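Local coordinates for protein fatty acid synthase 1, isoform A (Drosophila melanogaster, PDB 6FN6) that probably builds long-chain saturated fatty acids from acetyl-CoA and malonyl-CoA using NADPH, and is represented here by its dehydratase, enoylreductase and ketoreductase region, at residues T694-L699 with G861-L866; L699-Q704 with V851-E856; M654-A659 with S838-E843; P689-T694 with G721-S726. All coordinates share one frame; numbering follows the deposited sequence.

Contact 1. Residues T694-L699 with G861-L866; sequences TVYYAL and GAVVPL
Tyr696 stands on a turn of helix 689-702 and faces Ala862 and Val863 in an irregular run of backbone, where Ala862 keeps near-helical angles and Val863 opens to an extended shape (psi 110°). The setting is the enoylreductase, whose two-part build is that of the medium-chain dehydrogenase/reductase family: a six-stranded parallel Rossmann sheet with its helices, and a second subdomain of mixed strands. Residues 861-866 are part of the return path between them, leaving helix 844-860 at Gly861 with positive phi and running on to strand 868-872. The helix widens to a pi-type turn at 697-699, though Leu699 N still bonds Val695 O at 2.8 Å.

One side chain carries the helix's share of the contact. The phenol of Tyr696 points at the loop and meets it with its far end. Val863 comes in at the ring's edge, close to the ring plane, and its CG2 lies 3.9 Å from Tyr696 CE2. The valine's torsion divides the work between its two methyls: CG1 is anti to the backbone N (chi1 -180°) and packs on Tyr692, while CG2, beside that N, is the branch turned to Tyr696. Nothing polar passes between the two segments, and the meeting is van der Waals in kind. Helix 844-860 completes the surroundings of the phenol, with Leu853 and Val854 against the ring, and Ala862 rests on Ala730 of helix 719-731. The hydroxyl ends up against two methyls, Tyr696 OH lying 4.0 Å from Ala862 CB and 3.9 Å from Val863 CG2.

Contact 2. Residues L699-Q704 with V851-E856; sequences LVVRGQ and VSLVAE
Leu853 is where helix 844-860 meets Val700 and Val701, and the turn leading up to it starts at Val851. Val851 O accepts from Ala855 N at 2.6 Å and from the indole nitrogen of Trp674, which ties this turn to strand 673-675. Ser852 follows, its hydroxyl bonded back to Asn848 O. Then comes Leu853, whose side chain stretches straight out to helix 689-702 and lays a single methyl on both valines. Its CD2 is 3.5 Å from Val700 CG1, the two side chains meeting tip to tip, and 3.9 Å from Val701 CG2, which it passes at a slant. Both valines have CG1 anti to the backbone N (chi1 176° for Val700), yet they offer different branches: Val700 gives CG1, and Val701 gives CG2, the one beside its N. This is a sparse helix-to-helix touch near the surface of the enoylreductase, between the end of helix 689-702 and the long helix that leads the chain away from the Rossmann sheet. Val854, next along, packs instead on Ser693 and Trp674, deeper in the fold. Ala855 also reaches Trp674. Glu856 closes the turn, its N bonded to Ser852 O at 2.7 Å. Across from it all, Arg702 points elsewhere, hydrogen-bonding Gly833 O and Asn828 of the second subunit.

Contact 3. Residues M654-A659 with S838-E843; sequences MAMVPA and SVMEGE
Met656 and Met840 cross obliquely. The pair joins the two halves of the enoylreductase: Met656 ends strand 652-656 of the mixed-strand subdomain, and Met840 is on helix 836-841, shortly after strand 830-833 at the border of the Rossmann sheet. Met656 meets the other chain with its CG, not its sulphur, and this carbon lies 4.0 Å from Met840 SD. Its own methyl end is turned to Ser693 of helix 689-702.

Met840 does most of the touching. Its CG sits beside the backbone N, anti to the carbonyl carbon (chi1 -56°), and the extended chain carries SD across to the Val657-Pro658 peptide, just past the end of the strand. Val657 directs its side chain away, so Met840 rests on the valine's backbone: SD lies 3.7 Å from Val657 C and 3.8 Å from Val657 O. With Met840 cut back to alanine, a gap is likely to open between the helix and Val657-Pro658, and Met656 CG would lose its neighbour here. Around the same side chain Met672 adds further packing. The bend at chi3 swings the methyl past the valine carbonyl to the start of the proline, where Met840 CE comes within 3.8 Å of Pro658 CA.

Contact 4. Residues P689-T694 with G721-S726; sequences PCVYST and GQAAIS
The Tyr692 ring receives the methyl of Ala723 on one face: Ala723 CB lies 3.7 Å from the ring centroid and 10° off its normal, a CH-pi contact almost over the centre. Beyond the ring, the hydroxyl comes near Ser726, with Tyr692 OH 4.1 Å from Ser726 CB. These are two helices of the Rossmann half of the enoylreductase, 689-702 and 719-731, the latter starting at a glycine-rich turn consistent with the GxGxxG signature. Their axes approach to 8.7 Å and cross at -49°, with Ala723 the residue between them that carries most of the contact. Val691 closes in on the same methyl from the side, its CG2 3.9 Å from Ala723 CB. The phenol hydroxyl is bonded to Val864 O, and Ser726 OG to Ala862 O, so both polar ends are taken up by the loop after helix 844-860. A leucine in place of Tyr692 would probably leave Val864 O without this partner and Ala723 without its flat cover. Within helix 689-702 two hydroxyls bond four residues back: Ser693 OG gives its hydrogen to Pro689 O, and Thr694 OG1 reaches Cys690 O at 2.7 Å from above the carbonyl plane, on the face opposite Thr694 N.

Helix 689-702 serves contacts 1, 2 and 4, with contact 3 about 16 Å from contacts 1 and 4 between centres. Contacts 1 and 4 are buried and almost coincide, their centres about 4 Å apart: both use tyrosines of this helix, one meeting the loop at its edge, the other an alanine with its face, and that loop also bonds to contact 4. Contact 2 is at the surface, purely aliphatic, and joins contact 1 where Leu853 packs on Tyr696. Contact 3, partly buried, relies on sulphur-bearing chains and bridges the two subdomains; Met656 links it to contact 4 through Pro689 and Ser693.

Contact 1. Residues T694-L699 with G861-L866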
loop_
_atom_site.group_PDB
_atom_site.type_symbol
_atom_site.label_atom_id
_atom_site.label_comp_id
_atom_site.label_asym_id
_atom_site.label_seq_id
_atom_site.Cartn_x
_atom_site.Cartn_y
_atom_site.Cartn_z
ATOM N N THR A 694 -13.149 -16.084 15.602
ATOM C CA THR A 694 -12.604 -15.072 14.709
ATOM C C THR A 694 -12.642 -13.701 15.375
ATOM O O THR A 694 -11.646 -12.974 15.384
ATOM C CB THR A 694 -13.389 -15.017 13.386
ATOM O OG1 THR A 694 -13.389 -16.311 12.775
ATOM C CG2 THR A 694 -12.771 -14.006 12.427
ATOM N N VAL A 695 -13.798 -13.356 15.930
ATOM C CA VAL A 695 -14.006 -12.044 16.527
ATOM C C VAL A 695 -13.022 -11.822 17.666
ATOM O O VAL A 695 -12.444 -10.742 17.799
ATOM C CB VAL A 695 -15.465 -11.887 17.009
ATOM C CG1 VAL A 695 -15.588 -10.777 18.046
ATOM C CG2 VAL A 695 -16.382 -11.603 15.840
ATOM N N TYR A 696 -12.822 -12.851 18.480
ATOM C CA TYR A 696 -11.973 -12.722 19.653
ATOM C C TYR A 696 -10.494 -12.704 19.284
ATOM O O TYR A 696 -9.708 -11.985 19.899
ATOM C CB TYR A 696 -12.259 -13.855 20.638
ATOM C CG TYR A 696 -13.398 -13.546 21.581
ATOM C CD1 TYR A 696 -13.232 -12.648 22.629
ATOM C CD2 TYR A 696 -14.640 -14.147 21.424
ATOM C CE1 TYR A 696 -14.269 -12.358 23.494
ATOM C CE2 TYR A 696 -15.684 -13.862 22.286
ATOM C CZ TYR A 696 -15.492 -12.966 23.318
ATOM O OH TYR A 696 -16.526 -12.679 24.179
ATOM N N TYR A 697 -10.111 -13.476 18.273
ATOM C CA TYR A 697 -8.716 -13.506 17.856
ATOM C C TYR A 697 -8.330 -12.185 17.193
ATOM O O TYR A 697 -7.164 -11.787 17.209
ATOM C CB TYR A 697 -8.448 -14.664 16.893
ATOM C CG TYR A 697 -7.028 -14.660 16.374
ATOM C CD1 TYR A 697 -5.962 -14.937 17.220
ATOM C CD2 TYR A 697 -6.750 -14.351 15.050
ATOM C CE1 TYR A 697 -4.663 -14.923 16.759
ATOM C CE2 TYR A 697 -5.448 -14.335 14.581
ATOM C CZ TYR A 697 -4.410 -14.620 15.441
ATOM O OH TYR A 697 -3.111 -14.605 14.990
ATOM N N ALA A 698 -9.315 -11.516 16.604
ATOM C CA ALA A 698 -9.076 -10.272 15.882
ATOM C C ALA A 698 -9.150 -9.058 16.806
ATOM O O ALA A 698 -8.229 -8.241 16.846
ATOM C CB ALA A 698 -10.076 -10.126 14.739
ATOM N N LEU A 699 -10.252 -8.946 17.542
ATOM C CA LEU A 699 -10.523 -7.755 18.342
ATOM C C LEU A 699 -9.764 -7.729 19.672
ATOM O O LEU A 699 -9.290 -6.674 20.096
ATOM C CB LEU A 699 -12.024 -7.636 18.618
ATOM C CG LEU A 699 -12.974 -7.619 17.416
ATOM C CD1 LEU A 699 -14.378 -7.247 17.866
ATOM C CD2 LEU A 699 -12.495 -6.680 16.316
ATOM N N GLY A 861 -22.509 -13.349 28.460
ATOM C CA GLY A 861 -23.642 -12.975 27.633
ATOM C C GLY A 861 -23.242 -12.268 26.352
ATOM O O GLY A 861 -24.095 -11.904 25.544
ATOM N N ALA A 862 -21.942 -12.066 26.165
ATOM C CA ALA A 862 -21.441 -11.413 24.962
ATOM C C ALA A 862 -21.595 -12.331 23.752
ATOM O O ALA A 862 -21.825 -11.865 22.635
ATOM C CB ALA A 862 -19.987 -11.014 25.142
ATOM N N VAL A 863 -21.458 -13.635 23.981
ATOM C CA VAL A 863 -21.597 -14.619 22.915
ATOM C C VAL A 863 -23.045 -15.087 22.829
ATOM O O VAL A 863 -23.537 -15.783 23.718
ATOM C CB VAL A 863 -20.644 -15.812 23.134
ATOM C CG1 VAL A 863 -20.787 -16.837 22.015
ATOM C CG2 VAL A 863 -19.205 -15.331 23.240
ATOM N N VAL A 864 -23.721 -14.696 21.754
ATOM C CA VAL A 864 -25.102 -15.096 21.512
ATOM C C VAL A 864 -25.171 -15.919 20.227
ATOM O O VAL A 864 -24.509 -15.586 19.242
ATOM C CB VAL A 864 -26.028 -13.864 21.433
ATOM C CG1 VAL A 864 -27.472 -14.275 21.153
ATOM C CG2 VAL A 864 -25.948 -13.063 22.716
ATOM N N PRO A 865 -25.969 -16.999 20.225
ATOM C CA PRO A 865 -26.097 -17.720 18.956
ATOM C C PRO A 865 -26.776 -16.861 17.895
ATOM O O PRO A 865 -27.578 -15.991 18.228
ATOM C CB PRO A 865 -26.950 -18.938 19.326
ATOM C CG PRO A 865 -27.700 -18.523 20.537
ATOM C CD PRO A 865 -26.773 -17.620 21.292
ATOM N N LEU A 866 -26.454 -17.109 16.631
ATOM C CA LEU A 866 -26.978 -16.308 15.535
ATOM C C LEU A 866 -28.305 -16.852 15.026
ATOM O O LEU A 866 -28.652 -18.002 15.298
ATOM C CB LEU A 866 -25.973 -16.269 14.384
ATOM C CG LEU A 866 -24.787 -15.312 14.504
ATOM C CD1 LEU A 866 -23.929 -15.627 15.717
ATOM C CD2 LEU A 866 -23.957 -15.384 13.235
#

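Contact 2. Residues L699-Q704 with V851-E856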
loop_
_atom_site.group_PDB
_atom_site.type_symbol
_atom_site.label_atom_id
_atom_site.label_comp_id
_atom_site.label_asym_id
_atom_site.label_seq_id
_atom_site.Cartn_x
_atom_site.Cartn_y
_atom_site.Cartn_z
ATOM N N LEU A 699 -10.252 -8.946 17.542
ATOM C CA LEU A 699 -10.523 -7.755 18.342
ATOM C C LEU A 699 -9.764 -7.729 19.672
ATOM O O LEU A 699 -9.290 -6.674 20.096
ATOM C CB LEU A 699 -12.024 -7.636 18.618
ATOM C CG LEU A 699 -12.974 -7.619 17.416
ATOM C CD1 LEU A 699 -14.378 -7.247 17.866
ATOM C CD2 LEU A 699 -12.495 -6.680 16.316
ATOM N N VAL A 700 -9.639 -8.882 20.323
ATOM C CA VAL A 700 -9.060 -8.929 21.663
ATOM C C VAL A 700 -7.574 -9.270 21.623
ATOM O O VAL A 700 -6.758 -8.575 22.228
ATOM C CB VAL A 700 -9.823 -9.935 22.553
ATOM C CG1 VAL A 700 -9.161 -10.068 23.918
ATOM C CG2 VAL A 700 -11.266 -9.505 22.714
ATOM N N VAL A 701 -7.219 -10.334 20.915
ATOM C CA VAL A 701 -5.835 -10.786 20.885
ATOM C C VAL A 701 -4.990 -9.834 20.052
ATOM O O VAL A 701 -4.092 -9.172 20.568
ATOM C CB VAL A 701 -5.725 -12.225 20.343
ATOM C CG1 VAL A 701 -4.266 -12.673 20.295
ATOM C CG2 VAL A 701 -6.549 -13.175 21.193
ATOM N N ARG A 702 -5.275 -9.779 18.757
ATOM C CA ARG A 702 -4.501 -8.959 17.835
ATOM C C ARG A 702 -4.733 -7.464 18.061
ATOM O O ARG A 702 -3.784 -6.705 18.265
ATOM C CB ARG A 702 -4.847 -9.334 16.392
ATOM C CG ARG A 702 -4.489 -10.771 16.027
ATOM C CD ARG A 702 -2.990 -10.954 15.849
ATOM N NE ARG A 702 -2.502 -10.279 14.648
ATOM C CZ ARG A 702 -2.420 -10.841 13.445
ATOM N NH1 ARG A 702 -2.785 -12.101 13.260
ATOM N NH2 ARG A 702 -1.964 -10.138 12.420
ATOM N N GLY A 703 -5.997 -7.051 18.038
ATOM C CA GLY A 703 -6.348 -5.645 18.127
ATOM C C GLY A 703 -6.276 -5.050 19.522
ATOM O O GLY A 703 -6.090 -3.841 19.675
ATOM N N GLN A 704 -6.428 -5.894 20.537
ATOM C CA GLN A 704 -6.404 -5.444 21.926
ATOM C C GLN A 704 -7.335 -4.256 22.124
ATOM O O GLN A 704 -6.897 -3.172 22.505
ATOM C CB GLN A 704 -4.986 -5.061 22.349
ATOM C CG GLN A 704 -3.936 -6.124 22.074
ATOM C CD GLN A 704 -2.573 -5.748 22.626
ATOM O OE1 GLN A 704 -1.566 -5.815 21.921
ATOM N NE2 GLN A 704 -2.534 -5.356 23.894
ATOM N N VAL A 851 -10.156 -20.066 22.658
ATOM C CA VAL A 851 -11.304 -20.834 23.120
ATOM C C VAL A 851 -11.677 -20.372 24.525
ATOM O O VAL A 851 -12.854 -20.342 24.886
ATOM C CB VAL A 851 -11.027 -22.354 23.079
ATOM C CG1 VAL A 851 -10.745 -22.801 21.653
ATOM C CG2 VAL A 851 -9.869 -22.724 23.991
ATOM N N SER A 852 -10.672 -20.003 25.314
ATOM C CA SER A 852 -10.913 -19.454 26.644
ATOM C C SER A 852 -11.718 -18.166 26.528
ATOM O O SER A 852 -12.668 -17.946 27.280
ATOM C CB SER A 852 -9.596 -19.193 27.378
ATOM O OG SER A 852 -8.812 -20.371 27.452
ATOM N N LEU A 853 -11.331 -17.318 25.580
ATOM C CA LEU A 853 -12.034 -16.063 25.346
ATOM C C LEU A 853 -13.491 -16.329 24.988
ATOM O O LEU A 853 -14.398 -15.701 25.535
ATOM C CB LEU A 853 -11.354 -15.265 24.229
ATOM C CG LEU A 853 -10.387 -14.159 24.663
ATOM C CD1 LEU A 853 -9.360 -14.680 25.649
ATOM C CD2 LEU A 853 -9.699 -13.543 23.457
ATOM N N VAL A 854 -13.709 -17.262 24.066
ATOM C CA VAL A 854 -15.058 -17.629 23.666
ATOM C C VAL A 854 -15.773 -18.258 24.853
ATOM O O VAL A 854 -16.934 -17.957 25.120
ATOM C CB VAL A 854 -15.043 -18.588 22.454
ATOM C CG1 VAL A 854 -16.458 -19.041 22.096
ATOM C CG2 VAL A 854 -14.381 -17.925 21.258
ATOM N N ALA A 855 -15.064 -19.119 25.576
ATOM C CA ALA A 855 -15.642 -19.799 26.726
ATOM C C ALA A 855 -16.109 -18.785 27.768
ATOM O O ALA A 855 -17.244 -18.849 28.243
ATOM C CB ALA A 855 -14.633 -20.762 27.334
ATOM N N GLU A 856 -15.226 -17.852 28.117
ATOM C CA GLU A 856 -15.543 -16.810 29.090
ATOM C C GLU A 856 -16.684 -15.923 28.597
ATOM O O GLU A 856 -17.502 -15.451 29.384
ATOM C CB GLU A 856 -14.305 -15.957 29.380
ATOM C CG GLU A 856 -14.512 -14.898 30.462
ATOM C CD GLU A 856 -13.296 -14.007 30.652
ATOM O OE1 GLU A 856 -13.260 -13.253 31.648
ATOM O OE2 GLU A 856 -12.377 -14.060 29.807
#

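Contact 3. Residues M654-A659 with S838-E843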
loop_
_atom_site.group_PDB
_atom_site.type_symbol
_atom_site.label_atom_id
_atom_site.label_comp_id
_atom_site.label_asym_id
_atom_site.label_seq_id
_atom_site.Cartn_x
_atom_site.Cartn_y
_atom_site.Cartn_z
ATOM N N MET A 654 -19.980 -28.505 20.894
ATOM C CA MET A 654 -19.796 -27.703 19.691
ATOM C C MET A 654 -18.299 -27.558 19.460
ATOM O O MET A 654 -17.536 -27.442 20.420
ATOM C CB MET A 654 -20.460 -26.334 19.829
ATOM C CG MET A 654 -20.309 -25.724 21.206
ATOM S SD MET A 654 -20.942 -24.044 21.318
ATOM C CE MET A 654 -19.510 -23.115 20.794
ATOM N N ALA A 655 -17.871 -27.587 18.201
ATOM C CA ALA A 655 -16.444 -27.610 17.904
ATOM C C ALA A 655 -16.066 -26.773 16.689
ATOM O O ALA A 655 -16.921 -26.329 15.923
ATOM C CB ALA A 655 -15.994 -29.044 17.691
ATOM N N MET A 656 -14.761 -26.585 16.525
ATOM C CA MET A 656 -14.199 -25.875 15.386
ATOM C C MET A 656 -13.044 -26.697 14.827
ATOM O O MET A 656 -12.189 -27.168 15.577
ATOM C CB MET A 656 -13.726 -24.480 15.794
ATOM C CG MET A 656 -13.139 -23.664 14.653
ATOM S SD MET A 656 -12.682 -21.993 15.141
ATOM C CE MET A 656 -11.487 -22.320 16.437
ATOM N N VAL A 657 -13.034 -26.878 13.510
ATOM C CA VAL A 657 -12.031 -27.711 12.855
ATOM C C VAL A 657 -11.560 -27.064 11.558
ATOM O O VAL A 657 -12.242 -26.199 11.010
ATOM C CB VAL A 657 -12.582 -29.118 12.587
ATOM C CG1 VAL A 657 -12.664 -29.914 13.880
ATOM C CG2 VAL A 657 -13.955 -29.027 11.930
ATOM N N PRO A 658 -10.388 -27.486 11.054
ATOM C CA PRO A 658 -9.894 -26.951 9.782
ATOM C C PRO A 658 -10.723 -27.405 8.590
ATOM O O PRO A 658 -10.847 -26.676 7.604
ATOM C CB PRO A 658 -8.466 -27.500 9.698
ATOM C CG PRO A 658 -8.460 -28.700 10.561
ATOM C CD PRO A 658 -9.431 -28.423 11.667
ATOM N N ALA A 659 -11.261 -28.616 8.673
ATOM C CA ALA A 659 -12.096 -29.151 7.611
ATOM C C ALA A 659 -12.843 -30.385 8.094
ATOM O O ALA A 659 -12.657 -30.825 9.229
ATOM C CB ALA A 659 -11.248 -29.486 6.398
ATOM N N SER A 838 -4.473 -19.977 10.308
ATOM C CA SER A 838 -3.129 -19.987 10.874
ATOM C C SER A 838 -3.147 -20.353 12.358
ATOM O O SER A 838 -2.169 -20.883 12.885
ATOM C CB SER A 838 -2.461 -18.624 10.678
ATOM O OG SER A 838 -2.300 -18.338 9.299
ATOM N N VAL A 839 -4.259 -20.069 13.031
ATOM C CA VAL A 839 -4.390 -20.392 14.448
ATOM C C VAL A 839 -4.462 -21.900 14.620
ATOM O O VAL A 839 -3.683 -22.486 15.372
ATOM C CB VAL A 839 -5.626 -19.712 15.072
ATOM C CG1 VAL A 839 -5.760 -20.089 16.544
ATOM C CG2 VAL A 839 -5.546 -18.201 14.914
ATOM N N MET A 840 -5.396 -22.528 13.914
ATOM C CA MET A 840 -5.621 -23.958 14.051
ATOM C C MET A 840 -4.399 -24.712 13.539
ATOM O O MET A 840 -3.985 -25.715 14.116
ATOM C CB MET A 840 -6.878 -24.380 13.283
ATOM C CG MET A 840 -8.136 -23.628 13.701
ATOM S SD MET A 840 -9.632 -24.195 12.865
ATOM C CE MET A 840 -9.400 -23.515 11.226
ATOM N N GLU A 841 -3.820 -24.206 12.456
ATOM C CA GLU A 841 -2.610 -24.781 11.883
ATOM C C GLU A 841 -1.393 -24.462 12.751
ATOM O O GLU A 841 -0.400 -25.187 12.734
ATOM C CB GLU A 841 -2.402 -24.253 10.460
ATOM C CG GLU A 841 -1.204 -24.838 9.731
ATOM C CD GLU A 841 -1.043 -24.264 8.336
ATOM O OE1 GLU A 841 -1.834 -23.369 7.968
ATOM O OE2 GLU A 841 -0.130 -24.705 7.607
ATOM N N GLY A 842 -1.480 -23.369 13.504
ATOM C CA GLY A 842 -0.362 -22.883 14.295
ATOM C C GLY A 842 -0.172 -23.555 15.642
ATOM O O GLY A 842 -0.664 -24.657 15.878
ATOM N N GLU A 843 0.555 -22.876 16.525
ATOM C CA GLU A 843 0.896 -23.411 17.840
ATOM C C GLU A 843 -0.344 -23.661 18.693
ATOM O O GLU A 843 -1.457 -23.306 18.307
ATOM C CB GLU A 843 1.843 -22.456 18.569
ATOM C CG GLU A 843 3.139 -22.171 17.821
ATOM C CD GLU A 843 3.900 -23.434 17.464
ATOM O OE1 GLU A 843 3.929 -24.368 18.294
ATOM O OE2 GLU A 843 4.470 -23.494 16.354
#

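Contact 4. Residues P689-T694 with G721-S726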
loop_
_atom_site.group_PDB
_atom_site.type_symbol
_atom_site.label_atom_id
_atom_site.label_comp_id
_atom_site.label_asym_id
_atom_site.label_seq_id
_atom_site.Cartn_x
_atom_site.Cartn_y
_atom_site.Cartn_z
ATOM N N PRO A 689 -18.850 -21.308 17.220
ATOM C CA PRO A 689 -17.404 -21.572 17.169
ATOM C C PRO A 689 -16.576 -20.656 16.263
ATOM O O PRO A 689 -15.650 -20.009 16.746
ATOM C CB PRO A 689 -17.338 -23.008 16.650
ATOM C CG PRO A 689 -18.583 -23.625 17.110
ATOM C CD PRO A 689 -19.629 -22.549 17.075
ATOM N N CYS A 690 -16.887 -20.618 14.972
ATOM C CA CYS A 690 -16.031 -19.930 14.013
ATOM C C CYS A 690 -16.099 -18.412 14.116
ATOM O O CYS A 690 -15.071 -17.754 14.271
ATOM C CB CYS A 690 -16.384 -20.356 12.589
ATOM S SG CYS A 690 -15.701 -21.959 12.145
ATOM N N VAL A 691 -17.301 -17.854 13.999
ATOM C CA VAL A 691 -17.451 -16.404 13.952
ATOM C C VAL A 691 -16.927 -15.760 15.233
ATOM O O VAL A 691 -16.344 -14.680 15.188
ATOM C CB VAL A 691 -18.921 -15.994 13.701
ATOM C CG1 VAL A 691 -19.362 -16.424 12.311
ATOM C CG2 VAL A 691 -19.846 -16.569 14.772
ATOM N N TYR A 692 -17.113 -16.423 16.369
ATOM C CA TYR A 692 -16.693 -15.850 17.642
ATOM C C TYR A 692 -15.212 -16.080 17.912
ATOM O O TYR A 692 -14.543 -15.219 18.481
ATOM C CB TYR A 692 -17.531 -16.411 18.789
ATOM C CG TYR A 692 -18.844 -15.686 18.958
ATOM C CD1 TYR A 692 -18.892 -14.444 19.574
ATOM C CD2 TYR A 692 -20.031 -16.235 18.498
ATOM C CE1 TYR A 692 -20.086 -13.768 19.727
ATOM C CE2 TYR A 692 -21.233 -15.568 18.649
ATOM C CZ TYR A 692 -21.255 -14.337 19.265
ATOM O OH TYR A 692 -22.450 -13.670 19.419
ATOM N N SER A 693 -14.696 -17.236 17.512
ATOM C CA SER A 693 -13.259 -17.470 17.582
ATOM C C SER A 693 -12.540 -16.430 16.731
ATOM O O SER A 693 -11.464 -15.950 17.090
ATOM C CB SER A 693 -12.909 -18.881 17.115
ATOM O OG SER A 693 -13.472 -19.850 17.980
ATOM N N THR A 694 -13.149 -16.084 15.602
ATOM C CA THR A 694 -12.604 -15.072 14.709
ATOM C C THR A 694 -12.642 -13.701 15.375
ATOM O O THR A 694 -11.646 -12.974 15.384
ATOM C CB THR A 694 -13.389 -15.017 13.386
ATOM O OG1 THR A 694 -13.389 -16.311 12.775
ATOM C CG2 THR A 694 -12.771 -14.006 12.427
ATOM N N GLY A 721 -19.885 -10.088 11.544
ATOM C CA GLY A 721 -20.349 -8.789 11.996
ATOM C C GLY A 721 -21.185 -8.859 13.261
ATOM O O GLY A 721 -20.891 -8.187 14.252
ATOM N N GLN A 722 -22.241 -9.666 13.219
ATOM C CA GLN A 722 -23.122 -9.855 14.365
ATOM C C GLN A 722 -22.339 -10.269 15.605
ATOM O O GLN A 722 -22.569 -9.753 16.699
ATOM C CB GLN A 722 -24.192 -10.903 14.047
ATOM C CG GLN A 722 -25.364 -10.356 13.250
ATOM C CD GLN A 722 -26.306 -11.441 12.771
ATOM O OE1 GLN A 722 -27.023 -12.050 13.563
ATOM N NE2 GLN A 722 -26.325 -11.672 11.465
ATOM N N ALA A 723 -21.414 -11.205 15.432
ATOM C CA ALA A 723 -20.599 -11.669 16.545
ATOM C C ALA A 723 -19.693 -10.544 17.023
ATOM O O ALA A 723 -19.475 -10.380 18.221
ATOM C CB ALA A 723 -19.780 -12.882 16.140
ATOM N N ALA A 724 -19.170 -9.769 16.078
ATOM C CA ALA A 724 -18.284 -8.656 16.401
ATOM C C ALA A 724 -19.019 -7.557 17.166
ATOM O O ALA A 724 -18.525 -7.058 18.176
ATOM C CB ALA A 724 -17.670 -8.091 15.134
ATOM N N ILE A 725 -20.201 -7.187 16.678
ATOM C CA ILE A 725 -20.993 -6.128 17.298
ATOM C C ILE A 725 -21.350 -6.506 18.732
ATOM O O ILE A 725 -21.277 -5.681 19.638
ATOM C CB ILE A 725 -22.263 -5.832 16.472
ATOM C CG1 ILE A 725 -21.887 -5.316 15.081
ATOM C CG2 ILE A 725 -23.148 -4.810 17.188
ATOM C CD1 ILE A 725 -23.044 -5.294 14.094
ATOM N N SER A 726 -21.743 -7.759 18.931
ATOM C CA SER A 726 -22.147 -8.239 20.246
ATOM C C SER A 726 -21.005 -8.137 21.252
ATOM O O SER A 726 -21.176 -7.604 22.344
ATOM C CB SER A 726 -22.639 -9.687 20.155
ATOM O OG SER A 726 -23.085 -10.159 21.414
#